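Long-range contacts in peroxide stress regulator PerR, FUR family (Streptococcus pyogenes, PDB 4LMY), which probably senses peroxide through a regulatory metal site and controls transcription of stress genes by binding DNA as a zinc-containing dimer: residues Asp2-Gln7 / His97-Val102; Cys104-Lys109 / Tyr141-Asp146; Gly77-Leu82 / Thr90-Met95; Pro45-Ile50 / Thr65-Leu70. All blocks are in the same frame, centred on the assembly; numbering follows the deposited sequence.

Contact 1 (Asp2-Gln7 / His97-Val102). With ZN (zinc ion), chain E.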
loop_
_atom_site.group_PDB
_atom_site.type_symbol
_atom_site.label_atom_id
_atom_site.label_comp_id
_atom_site.label_asym_id
_atom_site.label_seq_id
_atom_site.Cartn_x
_atom_site.Cartn_y
_atom_site.Cartn_z
ATOM N N ASP B 2 -9.686 -12.751 8.826
ATOM C CA ASP B 2 -8.582 -13.702 8.909
ATOM C C ASP B 2 -7.884 -13.882 7.566
ATOM O O ASP B 2 -8.503 -13.745 6.510
ATOM C CB ASP B 2 -9.065 -15.055 9.438
ATOM C CG ASP B 2 -8.970 -15.158 10.948
ATOM O OD1 ASP B 2 -8.105 -14.477 11.539
ATOM O OD2 ASP B 2 -9.757 -15.924 11.542
ATOM N N ILE B 3 -6.593 -14.190 7.619
ATOM C CA ILE B 3 -5.796 -14.399 6.416
ATOM C C ILE B 3 -6.274 -15.621 5.632
ATOM O O ILE B 3 -6.423 -16.708 6.187
ATOM C CB ILE B 3 -4.297 -14.536 6.757
ATOM C CG1 ILE B 3 -3.777 -13.230 7.361
ATOM C CG2 ILE B 3 -3.495 -14.908 5.522
ATOM C CD1 ILE B 3 -2.298 -13.248 7.685
ATOM N N HIS B 4 -6.519 -15.427 4.339
ATOM C CA HIS B 4 -7.075 -16.467 3.481
ATOM C C HIS B 4 -6.717 -16.177 2.027
ATOM O O HIS B 4 -6.115 -15.147 1.725
ATOM C CB HIS B 4 -8.596 -16.501 3.628
ATOM C CG HIS B 4 -9.277 -15.263 3.131
ATOM N ND1 HIS B 4 -9.456 -14.145 3.915
ATOM C CD2 HIS B 4 -9.820 -14.967 1.925
ATOM C CE1 HIS B 4 -10.082 -13.214 3.217
ATOM N NE2 HIS B 4 -10.315 -13.689 2.007
ATOM N N SER B 5 -7.102 -17.080 1.131
ATOM C CA SER B 5 -6.860 -16.898 -0.296
ATOM C C SER B 5 -8.021 -17.415 -1.139
ATOM O O SER B 5 -8.699 -18.368 -0.759
ATOM C CB SER B 5 -5.568 -17.602 -0.718
ATOM O OG SER B 5 -5.459 -17.654 -2.130
ATOM N N HIS B 6 -8.246 -16.780 -2.284
ATOM C CA HIS B 6 -9.239 -17.257 -3.240
ATOM C C HIS B 6 -8.527 -17.806 -4.467
ATOM O O HIS B 6 -9.147 -18.052 -5.504
ATOM C CB HIS B 6 -10.191 -16.133 -3.645
ATOM C CG HIS B 6 -10.769 -15.383 -2.488
ATOM N ND1 HIS B 6 -11.903 -15.795 -1.821
ATOM C CD2 HIS B 6 -10.372 -14.239 -1.882
ATOM C CE1 HIS B 6 -12.176 -14.941 -0.851
ATOM N NE2 HIS B 6 -11.263 -13.986 -0.867
ATOM N N GLN B 7 -7.214 -17.983 -4.331
ATOM C CA GLN B 7 -6.362 -18.530 -5.384
ATOM C C GLN B 7 -6.341 -17.681 -6.657
ATOM O O GLN B 7 -6.103 -18.193 -7.750
ATOM C CB GLN B 7 -6.726 -19.989 -5.694
ATOM C CG GLN B 7 -6.374 -20.971 -4.579
ATOM C CD GLN B 7 -7.296 -20.856 -3.380
ATOM O OE1 GLN B 7 -8.518 -20.882 -3.519
ATOM N NE2 GLN B 7 -6.714 -20.717 -2.195
ATOM N N HIS B 97 -10.906 -5.899 2.471
ATOM C CA HIS B 97 -9.580 -6.224 1.965
ATOM C C HIS B 97 -9.586 -6.559 0.476
ATOM O O HIS B 97 -10.632 -6.596 -0.172
ATOM C CB HIS B 97 -9.042 -7.431 2.724
ATOM C CG HIS B 97 -9.825 -8.683 2.480
ATOM N ND1 HIS B 97 -10.971 -8.992 3.184
ATOM C CD2 HIS B 97 -9.640 -9.692 1.598
ATOM C CE1 HIS B 97 -11.451 -10.143 2.750
ATOM N NE2 HIS B 97 -10.666 -10.590 1.788
ATOM N N GLN B 98 -8.399 -6.819 -0.058
ATOM C CA GLN B 98 -8.265 -7.305 -1.422
ATOM C C GLN B 98 -7.177 -8.370 -1.448
ATOM O O GLN B 98 -6.552 -8.658 -0.426
ATOM C CB GLN B 98 -7.900 -6.164 -2.373
ATOM C CG GLN B 98 -6.502 -5.629 -2.157
ATOM C CD GLN B 98 -6.055 -4.693 -3.256
ATOM O OE1 GLN B 98 -5.092 -3.954 -3.088
ATOM N NE2 GLN B 98 -6.739 -4.729 -4.391
ATOM N N HIS B 99 -6.943 -8.943 -2.619
ATOM C CA HIS B 99 -5.900 -9.949 -2.762
ATOM C C HIS B 99 -4.985 -9.605 -3.924
ATOM O O HIS B 99 -5.443 -9.378 -5.042
ATOM C CB HIS B 99 -6.514 -11.337 -2.928
ATOM C CG HIS B 99 -7.388 -11.735 -1.782
ATOM N ND1 HIS B 99 -6.944 -12.525 -0.746
ATOM C CD2 HIS B 99 -8.673 -11.416 -1.491
ATOM C CE1 HIS B 99 -7.923 -12.694 0.126
ATOM N NE2 HIS B 99 -8.981 -12.028 -0.301
ATOM N N VAL B 100 -3.688 -9.570 -3.636
ATOM C CA VAL B 100 -2.681 -9.088 -4.571
ATOM C C VAL B 100 -1.693 -10.197 -4.917
ATOM O O VAL B 100 -1.279 -10.961 -4.048
ATOM C CB VAL B 100 -1.905 -7.899 -3.955
ATOM C CG1 VAL B 100 -0.843 -7.364 -4.915
ATOM C CG2 VAL B 100 -2.871 -6.797 -3.538
ATOM N N ASN B 101 -1.316 -10.286 -6.187
ATOM C CA ASN B 101 -0.322 -11.269 -6.607
ATOM C C ASN B 101 1.108 -10.838 -6.310
ATOM O O ASN B 101 1.437 -9.654 -6.370
ATOM C CB ASN B 101 -0.447 -11.558 -8.101
ATOM C CG ASN B 101 -1.610 -12.467 -8.423
ATOM O OD1 ASN B 101 -2.061 -13.239 -7.577
ATOM N ND2 ASN B 101 -2.093 -12.394 -9.655
ATOM N N VAL B 102 1.953 -11.807 -5.984
ATOM C CA VAL B 102 3.390 -11.578 -5.987
ATOM C C VAL B 102 4.005 -12.545 -6.994
ATOM O O VAL B 102 3.772 -13.754 -6.937
ATOM C CB VAL B 102 4.026 -11.705 -4.575
ATOM C CG1 VAL B 102 3.769 -13.073 -3.965
ATOM C CG2 VAL B 102 5.517 -11.409 -4.639
HETATM ZN ZN ZN E . -10.974 -12.298 0.440
HETATM O O HOH W 1 -4.552 -13.956 -0.413
#
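Ser-5 and His-99 set the backbone spacing, their CA atoms 7.4 Å apart, where residues 4-6 of the irregular N-terminal segment run at 58° to residues 97-99, at the start of strand 98-104. Between the two segments sits the histidine-rich zinc site of this Fur-family regulator, probably its regulatory metal site. His-4, His-6, His-97 and His-99 all present NE2 to the zinc ion, at 2.1 to 2.2 Å, and His-19 from helix 12-22 adds a fifth nitrogen. No hydrogen bond joins the two segments directly; the metal holds them together. Crowded round it, the rings turn steeply against one another. His-4 and His-97 come in from opposite directions with their planes nearly perpendicular, His-4 CE1 lying 3.0 Å from His-97 NE2. His-6 turns its edge to the face of His-99, CD2 standing 3.1 Å from His-99 NE2, while His-99 in turn offers its edge to the face of His-4. With CG wedged between its backbone N and carbonyl carbon (chi1 66°), the His-4 ring swings in to the metal, and its rotation is fixed by the bond from ND1 to Asp-2 O, 2.8 Å long and lying in the ring plane. Glu-22 does similar second-shell duty at His-6 ND1. Beside the site, Ser-5 OG accepts from Gln-7 N, forming an ST turn, and also bonds to Asp-112. A single water completes the link: it accepts from His-99 ND1 at 2.8 Å and donates to His-4 O at 2.9 Å.

Contact 2 (Cys104-Lys109 / Tyr141-Asp146). With ZN (zinc ion), chain F.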
loop_
_atom_site.group_PDB
_atom_site.type_symbol
_atom_site.label_atom_id
_atom_site.label_comp_id
_atom_site.label_asym_id
_atom_site.label_seq_id
_atom_site.Cartn_x
_atom_site.Cartn_y
_atom_site.Cartn_z
ATOM N N CYS B 104 7.284 -14.185 -9.103
ATOM C CA CYS B 104 8.719 -14.424 -9.019
ATOM C C CYS B 104 9.424 -13.905 -10.262
ATOM O O CYS B 104 9.090 -14.289 -11.381
ATOM C CB CYS B 104 9.039 -15.907 -8.815
ATOM S SG CYS B 104 10.820 -16.230 -8.616
ATOM N N GLU B 105 10.403 -13.030 -10.050
ATOM C CA GLU B 105 11.156 -12.426 -11.140
ATOM C C GLU B 105 11.930 -13.470 -11.936
ATOM O O GLU B 105 12.181 -13.291 -13.127
ATOM C CB GLU B 105 12.133 -11.388 -10.587
ATOM C CG GLU B 105 11.498 -10.330 -9.704
ATOM C CD GLU B 105 11.389 -8.988 -10.392
ATOM O OE1 GLU B 105 11.575 -7.958 -9.710
ATOM O OE2 GLU B 105 11.114 -8.960 -11.609
ATOM N N ILE B 106 12.304 -14.559 -11.273
ATOM C CA ILE B 106 13.140 -15.587 -11.890
ATOM C C ILE B 106 12.360 -16.689 -12.615
ATOM O O ILE B 106 12.664 -17.013 -13.764
ATOM C CB ILE B 106 14.091 -16.226 -10.854
ATOM C CG1 ILE B 106 15.010 -15.156 -10.253
ATOM C CG2 ILE B 106 14.899 -17.345 -11.486
ATOM C CD1 ILE B 106 15.978 -15.681 -9.209
ATOM N N CYS B 107 11.359 -17.263 -11.951
ATOM C CA CYS B 107 10.650 -18.413 -12.517
ATOM C C CYS B 107 9.215 -18.108 -12.936
ATOM O O CYS B 107 8.594 -18.897 -13.648
ATOM C CB CYS B 107 10.674 -19.601 -11.549
ATOM S SG CYS B 107 9.569 -19.433 -10.127
ATOM N N GLY B 108 8.689 -16.969 -12.492
ATOM C CA GLY B 108 7.356 -16.542 -12.880
ATOM C C GLY B 108 6.230 -17.103 -12.033
ATOM O O GLY B 108 5.056 -16.818 -12.283
ATOM N N LYS B 109 6.582 -17.897 -11.028
ATOM C CA LYS B 109 5.580 -18.483 -10.149
ATOM C C LYS B 109 4.840 -17.393 -9.387
ATOM O O LYS B 109 5.442 -16.425 -8.920
ATOM C CB LYS B 109 6.215 -19.480 -9.178
ATOM C CG LYS B 109 5.209 -20.348 -8.447
ATOM C CD LYS B 109 5.845 -21.632 -7.938
ATOM C CE LYS B 109 4.805 -22.531 -7.282
ATOM N NZ LYS B 109 5.237 -23.957 -7.238
ATOM N N TYR B 141 6.492 -7.952 -6.968
ATOM C CA TYR B 141 7.494 -8.829 -7.552
ATOM C C TYR B 141 8.505 -9.230 -6.493
ATOM O O TYR B 141 8.746 -8.491 -5.542
ATOM C CB TYR B 141 8.184 -8.145 -8.732
ATOM C CG TYR B 141 7.250 -7.867 -9.882
ATOM C CD1 TYR B 141 7.079 -8.793 -10.902
ATOM C CD2 TYR B 141 6.530 -6.682 -9.945
ATOM C CE1 TYR B 141 6.216 -8.545 -11.955
ATOM C CE2 TYR B 141 5.666 -6.425 -10.992
ATOM C CZ TYR B 141 5.515 -7.359 -11.995
ATOM O OH TYR B 141 4.655 -7.103 -13.039
ATOM N N GLY B 142 9.083 -10.413 -6.651
ATOM C CA GLY B 142 10.037 -10.900 -5.680
ATOM C C GLY B 142 10.688 -12.195 -6.105
ATOM O O GLY B 142 10.565 -12.611 -7.251
ATOM N N ILE B 143 11.395 -12.819 -5.174
ATOM C CA ILE B 143 12.013 -14.110 -5.423
ATOM C C ILE B 143 11.305 -15.145 -4.559
ATOM O O ILE B 143 11.258 -15.012 -3.336
ATOM C CB ILE B 143 13.511 -14.086 -5.076
ATOM C CG1 ILE B 143 14.191 -12.866 -5.705
ATOM C CG2 ILE B 143 14.189 -15.375 -5.527
ATOM C CD1 ILE B 143 14.142 -12.851 -7.215
ATOM N N CYS B 144 10.745 -16.167 -5.196
ATOM C CA CYS B 144 10.039 -17.224 -4.474
ATOM C C CYS B 144 11.017 -18.041 -3.621
ATOM O O CYS B 144 12.213 -18.073 -3.913
ATOM C CB CYS B 144 9.265 -18.123 -5.452
ATOM S SG CYS B 144 10.282 -19.287 -6.420
ATOM N N PRO B 145 10.517 -18.676 -2.544
ATOM C CA PRO B 145 11.369 -19.483 -1.661
ATOM C C PRO B 145 12.237 -20.500 -2.411
ATOM O O PRO B 145 13.407 -20.667 -2.067
ATOM C CB PRO B 145 10.353 -20.193 -0.762
ATOM C CG PRO B 145 9.226 -19.212 -0.660
ATOM C CD PRO B 145 9.147 -18.542 -2.010
ATOM N N ASP B 146 11.683 -21.149 -3.430
ATOM C CA ASP B 146 12.435 -22.150 -4.182
ATOM C C ASP B 146 13.599 -21.536 -4.957
ATOM O O ASP B 146 14.679 -22.124 -5.035
ATOM C CB ASP B 146 11.519 -22.940 -5.122
ATOM C CG ASP B 146 10.687 -23.976 -4.389
ATOM O OD1 ASP B 146 11.036 -24.316 -3.239
ATOM O OD2 ASP B 146 9.688 -24.456 -4.965
HETATM ZN ZN ZN F . 10.907 -18.504 -8.449
#
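Glu-105 N donates to Gly-142 O across 2.8 Å, extending the parallel pairing of Cys-104 with Gly-142, and Cys-104 CA adds a CA-H...O contact to the same oxygen. Two residues past Gly-142, Cys-144 N points almost straight (176°) at Cys-104 SG, 3.4 Å away. That sulfur also accepts from Cys-107 N and, weakly, from Ile-106 N, so backbone N-H groups from both segments converge on a zinc-bound thiolate and would be expected to spread its negative charge. Cys-107 SG likewise takes the N-H of Lys-109. The zinc ion binds SG of Cys-104, Cys-107 and Cys-144 at 2.3 Å each, and Cys-147 in helix 145-148 supplies the fourth sulfur. Glu-105, bent at chi2 (-106°), passes its carboxylate by Tyr-141 CB, OE1 3.5 Å from that atom; the same oxygen hydrogen-bonds to Thr-134 OG1 and forms a salt bridge with Arg-135, both of the second subunit. Ile-106 CG1 meets Ile-143 CD1 at 3.9 Å, a small apolar patch beside the metal. Strand 140-143 also pairs with a strand of the second subunit, which carries the sheet over the interface. The Cys-104 to Cys-107 turn is a zinc knuckle, half of the structural Cys4 site known from the Fur family.

Contact 3 (Gly77-Leu82 / Thr90-Met95); sequences GFVSEL and TYYDFM
Val-79 lies across from Phe-94 in a non-hydrogen-bonded pair, CA atoms 4.5 Å apart, and Glu-81 faces Tyr-92 in the same way. Between and beyond them come the hydrogen-bonded pairs. Ser-80 and Asp-93 exchange both backbone bonds, as do Leu-82 and Tyr-91, whose Leu-82 N to Tyr-91 O bond is short at 2.6 Å and nearly straight (178°). Met-95 N to Phe-78 O, 3.1 Å, closes the end near helix 63-75, which finishes in a Schellman motif at Gly-77. Apolar packing gathers on the face of Val-79, Tyr-92 and Phe-94: Val-79 CG1 rests 3.8 Å from Tyr-92 CB, while its CG2 touches Phe-94 CD1. That face is turned to helices 12-22, 29-40 and 63-75. Phe-78 O sits over one face of the Phe-94 ring, near the rim, 3.5 Å from Phe-94 CD1. Alongside the Tyr-92 ring runs the extended Glu-81, its CG 3.9 Å from Tyr-92 CE1. On the other face, Met-95 folds back at chi2 (-55°) and brings CE to 3.6 Å from Ser-80 CB, and Leu-82 CD1 brushes Asp-93 CB. Beyond the hairpin, the Phe-78 ring reaches to His-19 of the histidine-rich zinc site. Two short antiparallel strands after the helices, joined by a loop, are the wing of the winged-helix DNA-binding domain.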
loop_
_atom_site.group_PDB
_atom_site.type_symbol
_atom_site.label_atom_id
_atom_site.label_comp_id
_atom_site.label_asym_id
_atom_site.label_seq_id
_atom_site.Cartn_x
_atom_site.Cartn_y
_atom_site.Cartn_z
ATOM N N GLY B 77 -18.309 -8.290 7.162
ATOM C CA GLY B 77 -17.035 -7.714 7.558
ATOM C C GLY B 77 -16.351 -6.811 6.551
ATOM O O GLY B 77 -15.122 -6.739 6.516
ATOM N N PHE B 78 -17.134 -6.107 5.741
ATOM C CA PHE B 78 -16.564 -5.220 4.732
ATOM C C PHE B 78 -16.842 -3.746 5.019
ATOM O O PHE B 78 -16.244 -2.862 4.405
ATOM C CB PHE B 78 -17.066 -5.600 3.337
ATOM C CG PHE B 78 -16.705 -6.998 2.928
ATOM C CD1 PHE B 78 -15.386 -7.338 2.676
ATOM C CD2 PHE B 78 -17.680 -7.972 2.793
ATOM C CE1 PHE B 78 -15.046 -8.621 2.300
ATOM C CE2 PHE B 78 -17.346 -9.259 2.416
ATOM C CZ PHE B 78 -16.026 -9.582 2.170
ATOM N N VAL B 79 -17.751 -3.487 5.953
ATOM C CA VAL B 79 -18.104 -2.122 6.334
ATOM C C VAL B 79 -18.232 -2.011 7.853
ATOM O O VAL B 79 -18.780 -2.902 8.501
ATOM C CB VAL B 79 -19.422 -1.667 5.652
ATOM C CG1 VAL B 79 -19.972 -0.403 6.303
ATOM C CG2 VAL B 79 -19.207 -1.449 4.158
ATOM N N SER B 80 -17.716 -0.924 8.417
ATOM C CA SER B 80 -17.820 -0.686 9.852
ATOM C C SER B 80 -18.767 0.468 10.175
ATOM O O SER B 80 -18.796 1.476 9.469
ATOM C CB SER B 80 -16.439 -0.407 10.447
ATOM O OG SER B 80 -15.754 0.586 9.704
ATOM N N GLU B 81 -19.545 0.307 11.240
ATOM C CA GLU B 81 -20.384 1.388 11.740
ATOM C C GLU B 81 -19.548 2.262 12.664
ATOM O O GLU B 81 -18.997 1.777 13.653
ATOM C CB GLU B 81 -21.582 0.837 12.513
ATOM C CG GLU B 81 -22.321 -0.298 11.827
ATOM C CD GLU B 81 -23.550 -0.729 12.601
ATOM O OE1 GLU B 81 -23.762 -1.950 12.757
ATOM O OE2 GLU B 81 -24.306 0.156 13.054
ATOM N N LEU B 82 -19.452 3.547 12.345
ATOM C CA LEU B 82 -18.666 4.466 13.160
ATOM C C LEU B 82 -19.556 5.458 13.897
ATOM O O LEU B 82 -20.680 5.731 13.476
ATOM C CB LEU B 82 -17.645 5.217 12.304
ATOM C CG LEU B 82 -16.665 4.381 11.481
ATOM C CD1 LEU B 82 -15.593 5.276 10.880
ATOM C CD2 LEU B 82 -16.041 3.273 12.317
ATOM N N THR B 90 -25.477 6.975 12.718
ATOM C CA THR B 90 -24.474 5.974 12.393
ATOM C C THR B 90 -23.854 6.299 11.043
ATOM O O THR B 90 -24.562 6.540 10.065
ATOM C CB THR B 90 -25.077 4.561 12.343
ATOM O OG1 THR B 90 -25.611 4.224 13.629
ATOM C CG2 THR B 90 -24.016 3.541 11.953
ATOM N N TYR B 91 -22.527 6.322 11.001
ATOM C CA TYR B 91 -21.814 6.546 9.755
ATOM C C TYR B 91 -21.081 5.278 9.353
ATOM O O TYR B 91 -20.659 4.496 10.205
ATOM C CB TYR B 91 -20.853 7.726 9.888
ATOM C CG TYR B 91 -21.558 9.014 10.236
ATOM C CD1 TYR B 91 -22.231 9.744 9.263
ATOM C CD2 TYR B 91 -21.566 9.495 11.540
ATOM C CE1 TYR B 91 -22.885 10.917 9.574
ATOM C CE2 TYR B 91 -22.216 10.670 11.861
ATOM C CZ TYR B 91 -22.875 11.376 10.875
ATOM O OH TYR B 91 -23.525 12.546 11.188
ATOM N N TYR B 92 -20.940 5.072 8.049
ATOM C CA TYR B 92 -20.407 3.821 7.534
ATOM C C TYR B 92 -19.125 4.040 6.743
ATOM O O TYR B 92 -18.967 5.053 6.067
ATOM C CB TYR B 92 -21.457 3.121 6.669
ATOM C CG TYR B 92 -22.730 2.795 7.417
ATOM C CD1 TYR B 92 -22.918 1.547 7.995
ATOM C CD2 TYR B 92 -23.741 3.739 7.556
ATOM C CE1 TYR B 92 -24.077 1.245 8.684
ATOM C CE2 TYR B 92 -24.903 3.448 8.245
ATOM C CZ TYR B 92 -25.066 2.199 8.805
ATOM O OH TYR B 92 -26.223 1.902 9.491
ATOM N N ASP B 93 -18.210 3.083 6.834
ATOM C CA ASP B 93 -16.939 3.177 6.131
ATOM C C ASP B 93 -16.530 1.823 5.575
ATOM O O ASP B 93 -16.500 0.830 6.299
ATOM C CB ASP B 93 -15.847 3.688 7.069
ATOM C CG ASP B 93 -14.532 3.926 6.356
ATOM O OD1 ASP B 93 -14.545 4.571 5.286
ATOM O OD2 ASP B 93 -13.488 3.464 6.861
ATOM N N PHE B 94 -16.212 1.787 4.286
ATOM C CA PHE B 94 -15.731 0.561 3.666
ATOM C C PHE B 94 -14.266 0.344 4.032
ATOM O O PHE B 94 -13.443 1.245 3.873
ATOM C CB PHE B 94 -15.892 0.629 2.145
ATOM C CG PHE B 94 -15.623 -0.676 1.450
ATOM C CD1 PHE B 94 -16.655 -1.561 1.187
ATOM C CD2 PHE B 94 -14.337 -1.022 1.069
ATOM C CE1 PHE B 94 -16.410 -2.764 0.553
ATOM C CE2 PHE B 94 -14.087 -2.223 0.437
ATOM C CZ PHE B 94 -15.125 -3.094 0.176
ATOM N N MET B 95 -13.942 -0.847 4.528
ATOM C CA MET B 95 -12.557 -1.177 4.861
ATOM C C MET B 95 -12.170 -2.581 4.390
ATOM O O MET B 95 -11.121 -3.108 4.764
ATOM C CB MET B 95 -12.287 -0.980 6.363
ATOM C CG MET B 95 -12.569 -2.178 7.270
ATOM S SD MET B 95 -14.234 -2.850 7.146
ATOM C CE MET B 95 -14.639 -3.060 8.878
#

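Contact 4 (Pro45-Ile50 / Thr65-Leu70)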
loop_
_atom_site.group_PDB
_atom_site.type_symbol
_atom_site.label_atom_id
_atom_site.label_comp_id
_atom_site.label_asym_id
_atom_site.label_seq_id
_atom_site.Cartn_x
_atom_site.Cartn_y
_atom_site.Cartn_z
ATOM N N PRO B 45 -20.318 8.033 4.975
ATOM C CA PRO B 45 -21.708 8.438 4.752
ATOM C C PRO B 45 -22.692 7.764 5.696
ATOM O O PRO B 45 -22.477 6.636 6.139
ATOM C CB PRO B 45 -21.971 7.980 3.315
ATOM C CG PRO B 45 -21.077 6.809 3.138
ATOM C CD PRO B 45 -19.826 7.146 3.906
ATOM N N SER B 46 -23.770 8.475 6.000
ATOM C CA SER B 46 -24.885 7.900 6.733
ATOM C C SER B 46 -25.723 7.079 5.763
ATOM O O SER B 46 -25.504 7.126 4.552
ATOM C CB SER B 46 -25.743 9.009 7.332
ATOM O OG SER B 46 -26.324 9.789 6.303
ATOM N N ALA B 47 -26.687 6.334 6.293
ATOM C CA ALA B 47 -27.596 5.569 5.451
ATOM C C ALA B 47 -28.400 6.500 4.553
ATOM O O ALA B 47 -28.673 6.178 3.396
ATOM C CB ALA B 47 -28.526 4.723 6.305
ATOM N N ASP B 48 -28.773 7.661 5.089
ATOM C CA ASP B 48 -29.542 8.641 4.331
ATOM C C ASP B 48 -28.740 9.204 3.164
ATOM O O ASP B 48 -29.272 9.384 2.070
ATOM C CB ASP B 48 -30.013 9.786 5.230
ATOM C CG ASP B 48 -30.958 10.736 4.516
ATOM O OD1 ASP B 48 -32.074 10.304 4.155
ATOM O OD2 ASP B 48 -30.590 11.912 4.318
ATOM N N LYS B 49 -27.461 9.478 3.407
ATOM C CA LYS B 49 -26.576 10.010 2.373
ATOM C C LYS B 49 -26.442 9.035 1.211
ATOM O O LYS B 49 -26.563 9.424 0.049
ATOM C CB LYS B 49 -25.192 10.322 2.944
ATOM C CG LYS B 49 -24.178 10.740 1.886
ATOM C CD LYS B 49 -23.815 12.208 2.002
ATOM C CE LYS B 49 -22.949 12.658 0.835
ATOM N NZ LYS B 49 -23.756 13.103 -0.336
ATOM N N ILE B 50 -26.189 7.770 1.533
ATOM C CA ILE B 50 -26.119 6.717 0.527
ATOM C C ILE B 50 -27.414 6.683 -0.274
ATOM O O ILE B 50 -27.401 6.677 -1.505
ATOM C CB ILE B 50 -25.908 5.335 1.173
ATOM C CG1 ILE B 50 -24.624 5.313 2.007
ATOM C CG2 ILE B 50 -25.886 4.249 0.109
ATOM C CD1 ILE B 50 -24.459 4.057 2.840
ATOM N N THR B 65 -33.906 -0.457 1.700
ATOM C CA THR B 65 -32.988 -1.162 0.813
ATOM C C THR B 65 -31.542 -0.914 1.231
ATOM O O THR B 65 -30.733 -1.837 1.292
ATOM C CB THR B 65 -33.175 -0.723 -0.647
ATOM O OG1 THR B 65 -34.521 -0.993 -1.058
ATOM C CG2 THR B 65 -32.212 -1.466 -1.557
ATOM N N VAL B 66 -31.231 0.343 1.529
ATOM C CA VAL B 66 -29.895 0.715 1.977
ATOM C C VAL B 66 -29.534 0.031 3.297
ATOM O O VAL B 66 -28.445 -0.530 3.432
ATOM C CB VAL B 66 -29.747 2.245 2.097
ATOM C CG1 VAL B 66 -28.379 2.607 2.646
ATOM C CG2 VAL B 66 -29.977 2.906 0.741
ATOM N N TYR B 67 -30.452 0.066 4.261
ATOM C CA TYR B 67 -30.255 -0.617 5.538
ATOM C C TYR B 67 -29.991 -2.108 5.332
ATOM O O TYR B 67 -29.092 -2.682 5.951
ATOM C CB TYR B 67 -31.486 -0.441 6.432
ATOM C CG TYR B 67 -31.527 0.845 7.228
ATOM C CD1 TYR B 67 -30.399 1.320 7.887
ATOM C CD2 TYR B 67 -32.702 1.577 7.335
ATOM C CE1 TYR B 67 -30.440 2.493 8.624
ATOM C CE2 TYR B 67 -32.753 2.749 8.067
ATOM C CZ TYR B 67 -31.619 3.203 8.708
ATOM O OH TYR B 67 -31.669 4.369 9.437
ATOM N N ASN B 68 -30.783 -2.726 4.459
ATOM C CA ASN B 68 -30.655 -4.151 4.172
ATOM C C ASN B 68 -29.271 -4.494 3.637
ATOM O O ASN B 68 -28.647 -5.466 4.068
ATOM C CB ASN B 68 -31.718 -4.605 3.169
ATOM C CG ASN B 68 -33.112 -4.647 3.768
ATOM O OD1 ASN B 68 -33.277 -4.663 4.987
ATOM N ND2 ASN B 68 -34.123 -4.670 2.909
ATOM N N ASN B 69 -28.797 -3.685 2.698
ATOM C CA ASN B 69 -27.491 -3.909 2.089
ATOM C C ASN B 69 -26.339 -3.646 3.054
ATOM O O ASN B 69 -25.357 -4.389 3.072
ATOM C CB ASN B 69 -27.336 -3.059 0.828
ATOM C CG ASN B 69 -28.002 -3.685 -0.380
ATOM O OD1 ASN B 69 -27.379 -4.451 -1.114
ATOM N ND2 ASN B 69 -29.274 -3.362 -0.594
ATOM N N LEU B 70 -26.461 -2.589 3.851
ATOM C CA LEU B 70 -25.454 -2.266 4.858
ATOM C C LEU B 70 -25.346 -3.373 5.903
ATOM O O LEU B 70 -24.253 -3.687 6.371
ATOM C CB LEU B 70 -25.773 -0.932 5.535
ATOM C CG LEU B 70 -25.634 0.323 4.670
ATOM C CD1 LEU B 70 -26.105 1.552 5.425
ATOM C CD2 LEU B 70 -24.199 0.505 4.188
#
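Thr-65 O is gripped twice by one residue: Asn-69 N approaches it at 3.0 Å in the ordinary helical bond, and Asn-69 ND2 at 2.8 Å from the opposite face of the carbonyl plane. With Arg-31 of helix 29-40 bonded to its OD1, the Asn-69 amide is held at both ends. Ser-46 is the N-cap of helix 47-54, its OG accepting from Lys-49 N at 3.1 Å. Between the helices the contact is purely apolar. Ala-47 forms its centre, CB lying 3.7 Å from Tyr-67 CE1 and also meeting Leu-70 CD1. Because Val-66 carries CG1 anti to its backbone N (chi1 177°), that methyl lodges against Ala-47 O and Ile-50 CG2, the latter at 3.9 Å. Ile-50 and Leu-70 reach toward each other tip to tip, Ile-50 CD1 coming within 3.8 Å of Leu-70 CD2. Tyr-37 and Met-38 of helix 29-40 touch Ile-50 as well, and Tyr-92 of the hairpin packs on Leu-70, so helix 29-40 and the hairpin join the same core. Helices 47-54 and 63-75 form the helix-turn-helix of the winged-helix domain, with helix 63-75 probably the recognition helix, as in other Fur proteins.

Contact 4 is the buried apolar one, whereas contacts 1 to 3 are partly buried. Contacts 3 and 4 belong to the DNA-binding domain, with centres about 11 Å apart: Tyr-92 N probably bonds Pro-45 O, and the Tyr-91 ring packs on Ser-46. Contacts 1 and 2 depend on zinc instead, histidine nitrogens in one and cysteine sulfurs in the other. Both use strand 98-104, Val-102 touching Tyr-141, and both touch the second subunit, which neither contact 3 nor contact 4 does. His-97 packs on Phe-78, so contact 1 meets the DNA-binding domain directly. Contact 2 stands far off, its centre about 44 Å from that of contact 4.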